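Local structure of esterase (Rhizomucor miehei, 4WY5) at residues L188-T193 / G293-P298; D118-P123 / I131-A136. The protein probably hydrolyses carboxylic esters as a carboxylesterase of the alpha/beta hydrolase fold, releasing an alcohol and a carboxylate. All coordinates share one frame; numbering follows the deposited sequence.

Contact 1 of 2, residues L188-T193 / G293-P298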
loop_
_atom_site.group_PDB
_atom_site.type_symbol
_atom_site.label_atom_id
_atom_site.label_comp_id
_atom_site.label_asym_id
_atom_site.label_seq_id
_atom_site.Cartn_x
_atom_site.Cartn_y
_atom_site.Cartn_z
ATOM N N LEU A 188 -4.755 -7.518 -8.372
ATOM C CA LEU A 188 -5.898 -8.237 -7.802
ATOM C C LEU A 188 -6.512 -7.462 -6.632
ATOM O O LEU A 188 -5.943 -7.442 -5.541
ATOM C CB LEU A 188 -5.466 -9.644 -7.334
ATOM C CG LEU A 188 -4.517 -10.464 -8.245
ATOM C CD1 LEU A 188 -4.086 -11.807 -7.621
ATOM C CD2 LEU A 188 -5.079 -10.705 -9.660
ATOM N N ILE A 189 -7.671 -6.836 -6.851
ATOM C CA ILE A 189 -8.310 -5.976 -5.832
ATOM C C ILE A 189 -9.454 -6.722 -5.120
ATOM O O ILE A 189 -10.498 -6.993 -5.725
ATOM C CB ILE A 189 -8.840 -4.645 -6.465
ATOM C CG1 ILE A 189 -7.736 -3.954 -7.282
ATOM C CG2 ILE A 189 -9.342 -3.666 -5.416
ATOM C CD1 ILE A 189 -8.273 -2.966 -8.305
ATOM N N TYR A 190 -9.232 -7.069 -3.842
ATOM C CA TYR A 190 -10.122 -7.945 -3.041
ATOM C C TYR A 190 -10.793 -9.118 -3.820
ATOM O O TYR A 190 -12.013 -9.134 -3.991
ATOM C CB TYR A 190 -11.215 -7.111 -2.301
ATOM C CG TYR A 190 -11.814 -5.889 -3.017
ATOM C CD1 TYR A 190 -12.722 -6.030 -4.073
ATOM C CD2 TYR A 190 -11.515 -4.594 -2.589
ATOM C CE1 TYR A 190 -13.281 -4.914 -4.710
ATOM C CE2 TYR A 190 -12.077 -3.461 -3.220
ATOM C CZ TYR A 190 -12.955 -3.629 -4.282
ATOM O OH TYR A 190 -13.514 -2.516 -4.923
ATOM N N PRO A 191 -9.997 -10.123 -4.254
ATOM C CA PRO A 191 -10.541 -11.305 -4.951
ATOM C C PRO A 191 -11.291 -12.284 -4.040
ATOM O O PRO A 191 -11.154 -12.216 -2.817
ATOM C CB PRO A 191 -9.288 -12.003 -5.497
ATOM C CG PRO A 191 -8.227 -11.660 -4.488
ATOM C CD PRO A 191 -8.532 -10.223 -4.081
ATOM N N ALA A 192 -12.063 -13.180 -4.652
ATOM C CA ALA A 192 -12.699 -14.315 -3.979
ATOM C C ALA A 192 -11.962 -15.584 -4.382
ATOM O O ALA A 192 -11.675 -15.761 -5.571
ATOM C CB ALA A 192 -14.169 -14.410 -4.363
ATOM N N THR A 193 -11.629 -16.452 -3.417
ATOM C CA THR A 193 -10.804 -17.636 -3.714
ATOM C C THR A 193 -11.262 -19.005 -3.143
ATOM O O THR A 193 -10.809 -20.050 -3.627
ATOM C CB THR A 193 -9.368 -17.433 -3.213
ATOM O OG1 THR A 193 -9.355 -17.413 -1.776
ATOM C CG2 THR A 193 -8.766 -16.149 -3.774
ATOM N N GLY A 293 -15.560 -3.801 -2.000
ATOM C CA GLY A 293 -16.053 -3.058 -3.158
ATOM C C GLY A 293 -15.710 -1.569 -3.244
ATOM O O GLY A 293 -16.205 -0.876 -4.155
ATOM N N PHE A 294 -14.811 -1.081 -2.384
ATOM C CA PHE A 294 -14.686 0.374 -2.198
ATOM C C PHE A 294 -14.183 1.124 -3.426
ATOM O O PHE A 294 -14.378 2.325 -3.528
ATOM C CB PHE A 294 -13.792 0.705 -0.982
ATOM C CG PHE A 294 -12.322 0.360 -1.155
ATOM C CD1 PHE A 294 -11.405 1.314 -1.630
ATOM C CD2 PHE A 294 -11.841 -0.899 -0.784
ATOM C CE1 PHE A 294 -10.025 0.997 -1.757
ATOM C CE2 PHE A 294 -10.483 -1.233 -0.911
ATOM C CZ PHE A 294 -9.570 -0.283 -1.394
ATOM N N ILE A 295 -13.606 0.427 -4.388
ATOM C CA ILE A 295 -13.053 1.122 -5.539
ATOM C C ILE A 295 -14.150 1.746 -6.406
ATOM O O ILE A 295 -13.871 2.708 -7.132
ATOM C CB ILE A 295 -12.153 0.174 -6.409
ATOM C CG1 ILE A 295 -11.028 0.960 -7.088
ATOM C CG2 ILE A 295 -12.946 -0.552 -7.471
ATOM C CD1 ILE A 295 -9.985 1.503 -6.118
ATOM N N THR A 296 -15.393 1.263 -6.300
ATOM C CA THR A 296 -16.510 1.840 -7.081
ATOM C C THR A 296 -17.417 2.803 -6.290
ATOM O O THR A 296 -18.481 3.173 -6.773
ATOM C CB THR A 296 -17.429 0.751 -7.700
ATOM O OG1 THR A 296 -17.713 -0.254 -6.719
ATOM C CG2 THR A 296 -16.792 0.103 -8.932
ATOM N N VAL A 297 -16.997 3.206 -5.093
ATOM C CA VAL A 297 -17.737 4.191 -4.292
ATOM C C VAL A 297 -17.419 5.624 -4.738
ATOM O O VAL A 297 -16.262 6.063 -4.695
ATOM C CB VAL A 297 -17.434 4.019 -2.779
ATOM C CG1 VAL A 297 -17.946 5.209 -1.959
ATOM C CG2 VAL A 297 -18.037 2.716 -2.285
ATOM N N PRO A 298 -18.461 6.362 -5.158
ATOM C CA PRO A 298 -18.365 7.671 -5.835
ATOM C C PRO A 298 -17.711 8.784 -5.007
ATOM O O PRO A 298 -16.964 9.604 -5.549
ATOM C CB PRO A 298 -19.831 8.028 -6.127
ATOM C CG PRO A 298 -20.597 6.715 -6.010
ATOM C CD PRO A 298 -19.863 5.922 -4.987
#
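Tyr190, just past the end of strand 185-189, drives its side chain into the short 3-10 segment 294-295 and the Gly293 before it. From CB, which points toward this segment, the ring runs out with Phe294 along one edge and Gly293 over one face. On the Phe294 edge, CD2 of Tyr190 lies 3.9 Å from CE2 of Phe294, and farther out CE2 of Tyr190 comes to 3.5 Å from CD2 of the same ring. The two ring planes are inclined at 62°, neither stacked nor edge-to-face. Phe294 reaches this edge because its CG is folded between its own backbone N and carbonyl carbon (chi1 69°). Over one face, toward the rim, lies Gly293: its CA is 3.7 Å from CE1 of Tyr190 and 3.3 Å from CZ of Tyr190, and its N sits above the same rim. CG2 of Ile189 lies over the rim of the opposite face. At the tip, OH accepts a hydrogen bond from N of Ile295 (3.0 Å, 159° at the hydrogen), while CG2 of Ile295 presses against the same oxygen at 3.3 Å. The turn receiving the hydroxyl is itself tied: O of Gly293 accepts from N of Thr296 and, in the carbonyl plane, from OG1 of Thr296 at 3.0 Å. The phenol thus bonds to the chain three residues after His292, whose ring also meets Tyr190 and which, with Ser161 and Asp262, is consistent with the Ser-His-Asp catalytic triad of this family; Tyr190 touches Asp262 as well. Around this core, strand 185-189 is bonded to strand 254-259 through Leu188 and to strand 155-160 through Ile189 and Gly159; helix 302-319 packs on Ile189, Phe294 and Ile295, and helix 10-19 reaches Phe294 through Tyr12.

Contact 2 of 2, residues D118-P123 / I131-A136; sequences DYSLSP and IEEIYA
Ser120 and Glu133 tie the loop after strand 113-117 to helix 129-143, within the alpha/beta hydrolase fold. The carboxylate of Glu133 takes both donors of Ser120, N and OG, in a two-pronged grip. N of Ser120 donates to OE1 of Glu133 at 2.9 Å, nearly straight at 168°, from the syn side and 15° out of the carboxylate plane. The hydroxyl of Ser120 serves the other oxygen. The extended chain of Glu133 beyond CG carries the carboxylate from the helix to the loop, and OE1 of Glu133 also lies 3.6 Å from CB of Tyr119. Both bonds together should hold the carboxylate against rotation. One shell out, Lys63 and Leu65 of strand 63-71 touch the Glu133 side chain. The ring of Tyr119 leads away from the helix to stack on His87, and its OH is hydrogen-bonded to His87 O. His87 opens the HGGG sequence, which in this family probably forms the oxyanion hole. The serine rotamer, with OG beside its backbone N (chi1 -58°), lets OG of Ser120 reach the syn lone pair of OE2 of Glu133 at a very short 2.5 Å, which may partly reflect the model.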
loop_
_atom_site.group_PDB
_atom_site.type_symbol
_atom_site.label_atom_id
_atom_site.label_comp_id
_atom_site.label_asym_id
_atom_site.label_seq_id
_atom_site.Cartn_x
_atom_site.Cartn_y
_atom_site.Cartn_z
ATOM N N ASP A 118 -16.222 -6.694 -21.996
ATOM C CA ASP A 118 -17.619 -6.851 -21.590
ATOM C C ASP A 118 -18.006 -8.338 -21.671
ATOM O O ASP A 118 -18.675 -8.787 -22.616
ATOM C CB ASP A 118 -18.526 -5.968 -22.467
ATOM C CG ASP A 118 -19.978 -5.918 -21.970
ATOM O OD1 ASP A 118 -20.282 -6.372 -20.830
ATOM O OD2 ASP A 118 -20.825 -5.401 -22.730
ATOM N N TYR A 119 -17.564 -9.094 -20.668
ATOM C CA TYR A 119 -17.687 -10.549 -20.682
ATOM C C TYR A 119 -19.126 -10.990 -20.417
ATOM O O TYR A 119 -19.968 -10.193 -19.982
ATOM C CB TYR A 119 -16.712 -11.178 -19.665
ATOM C CG TYR A 119 -16.894 -10.762 -18.209
ATOM C CD1 TYR A 119 -17.727 -11.483 -17.365
ATOM C CD2 TYR A 119 -16.204 -9.670 -17.673
ATOM C CE1 TYR A 119 -17.890 -11.125 -16.030
ATOM C CE2 TYR A 119 -16.363 -9.300 -16.352
ATOM C CZ TYR A 119 -17.205 -10.042 -15.528
ATOM O OH TYR A 119 -17.381 -9.701 -14.199
ATOM N N SER A 120 -19.418 -12.257 -20.691
ATOM C CA SER A 120 -20.780 -12.772 -20.511
ATOM C C SER A 120 -21.099 -12.954 -19.025
ATOM O O SER A 120 -20.331 -13.603 -18.297
ATOM C CB SER A 120 -20.965 -14.099 -21.266
ATOM O OG SER A 120 -20.693 -13.952 -22.664
ATOM N N LEU A 121 -22.212 -12.375 -18.570
ATOM C CA LEU A 121 -22.591 -12.429 -17.152
ATOM C C LEU A 121 -23.385 -13.685 -16.761
ATOM O O LEU A 121 -24.035 -14.303 -17.598
ATOM C CB LEU A 121 -23.415 -11.190 -16.772
ATOM C CG LEU A 121 -22.828 -9.793 -17.027
ATOM C CD1 LEU A 121 -23.879 -8.710 -16.782
ATOM C CD2 LEU A 121 -21.608 -9.544 -16.161
ATOM N N SER A 122 -23.318 -14.046 -15.478
ATOM C CA SER A 122 -24.111 -15.131 -14.891
ATOM C C SER A 122 -25.449 -14.595 -14.349
ATOM O O SER A 122 -25.518 -13.431 -13.936
ATOM C CB SER A 122 -23.330 -15.812 -13.759
ATOM O OG SER A 122 -22.162 -16.466 -14.235
ATOM N N PRO A 123 -26.495 -15.449 -14.261
ATOM C CA PRO A 123 -26.526 -16.906 -14.468
ATOM C C PRO A 123 -26.802 -17.357 -15.901
ATOM O O PRO A 123 -26.860 -18.568 -16.123
ATOM C CB PRO A 123 -27.673 -17.358 -13.556
ATOM C CG PRO A 123 -28.647 -16.215 -13.628
ATOM C CD PRO A 123 -27.787 -14.951 -13.753
ATOM N N ILE A 131 -13.740 -16.725 -18.535
ATOM C CA ILE A 131 -12.286 -16.932 -18.562
ATOM C C ILE A 131 -11.815 -17.157 -19.998
ATOM O O ILE A 131 -10.792 -16.610 -20.434
ATOM C CB ILE A 131 -11.860 -18.140 -17.707
ATOM C CG1 ILE A 131 -12.130 -17.887 -16.222
ATOM C CG2 ILE A 131 -10.386 -18.452 -17.898
ATOM C CD1 ILE A 131 -11.812 -19.092 -15.329
ATOM N N GLU A 132 -12.606 -17.925 -20.743
ATOM C CA GLU A 132 -12.294 -18.238 -22.131
ATOM C C GLU A 132 -12.457 -17.019 -23.043
ATOM O O GLU A 132 -11.706 -16.862 -24.008
ATOM C CB GLU A 132 -13.169 -19.402 -22.615
ATOM C CG GLU A 132 -12.741 -20.773 -22.051
ATOM C CD GLU A 132 -13.706 -21.917 -22.400
ATOM O OE1 GLU A 132 -14.714 -21.679 -23.116
ATOM O OE2 GLU A 132 -13.439 -23.065 -21.966
ATOM N N GLU A 133 -13.422 -16.155 -22.737
ATOM C CA GLU A 133 -13.571 -14.918 -23.491
ATOM C C GLU A 133 -12.380 -13.992 -23.245
ATOM O O GLU A 133 -11.862 -13.347 -24.168
ATOM C CB GLU A 133 -14.886 -14.209 -23.124
ATOM C CG GLU A 133 -16.125 -14.850 -23.747
ATOM C CD GLU A 133 -17.437 -14.391 -23.127
ATOM O OE1 GLU A 133 -17.417 -13.860 -21.997
ATOM O OE2 GLU A 133 -18.502 -14.608 -23.757
ATOM N N ILE A 134 -11.912 -13.952 -22.004
ATOM C CA ILE A 134 -10.883 -12.988 -21.670
ATOM C C ILE A 134 -9.554 -13.448 -22.274
ATOM O O ILE A 134 -8.748 -12.623 -22.756
ATOM C CB ILE A 134 -10.798 -12.780 -20.148
ATOM C CG1 ILE A 134 -12.129 -12.184 -19.658
ATOM C CG2 ILE A 134 -9.630 -11.881 -19.792
ATOM C CD1 ILE A 134 -12.305 -12.177 -18.182
ATOM N N TYR A 135 -9.357 -14.765 -22.322
ATOM C CA TYR A 135 -8.184 -15.303 -23.008
ATOM C C TYR A 135 -8.241 -14.950 -24.504
ATOM O O TYR A 135 -7.236 -14.530 -25.092
ATOM C CB TYR A 135 -8.078 -16.826 -22.806
ATOM C CG TYR A 135 -6.971 -17.482 -23.626
ATOM C CD1 TYR A 135 -5.627 -17.323 -23.285
ATOM C CD2 TYR A 135 -7.276 -18.256 -24.753
ATOM C CE1 TYR A 135 -4.618 -17.923 -24.039
ATOM C CE2 TYR A 135 -6.279 -18.860 -25.509
ATOM C CZ TYR A 135 -4.957 -18.687 -25.149
ATOM O OH TYR A 135 -3.972 -19.286 -25.896
ATOM N N ALA A 136 -9.424 -15.074 -25.100
ATOM C CA ALA A 136 -9.589 -14.761 -26.515
ATOM C C ALA A 136 -9.402 -13.274 -26.808
ATOM O O ALA A 136 -8.884 -12.907 -27.862
ATOM C CB ALA A 136 -10.952 -15.220 -27.001
#

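How the contacts relate
Both contacts are buried in one alpha/beta hydrolase fold, but they hold different elements and do not touch: their centres are about 19 Å apart and their nearest atoms about 10 Å. Contact 1 is the deeper, its centre about 7 Å from the centre of the chain against about 13 Å for contact 2, and joins segments distant in sequence beside the likely catalytic residues. Contact 2 is local, tying a loop to the helix that follows it. The chemistry differs: an aromatic ring among mixed neighbours with one hydrogen bond at its tip in contact 1, a carboxylate, probably charged, gripped by two donors in contact 2. Helix 162-176 touches both, at Pro191 and at Tyr119.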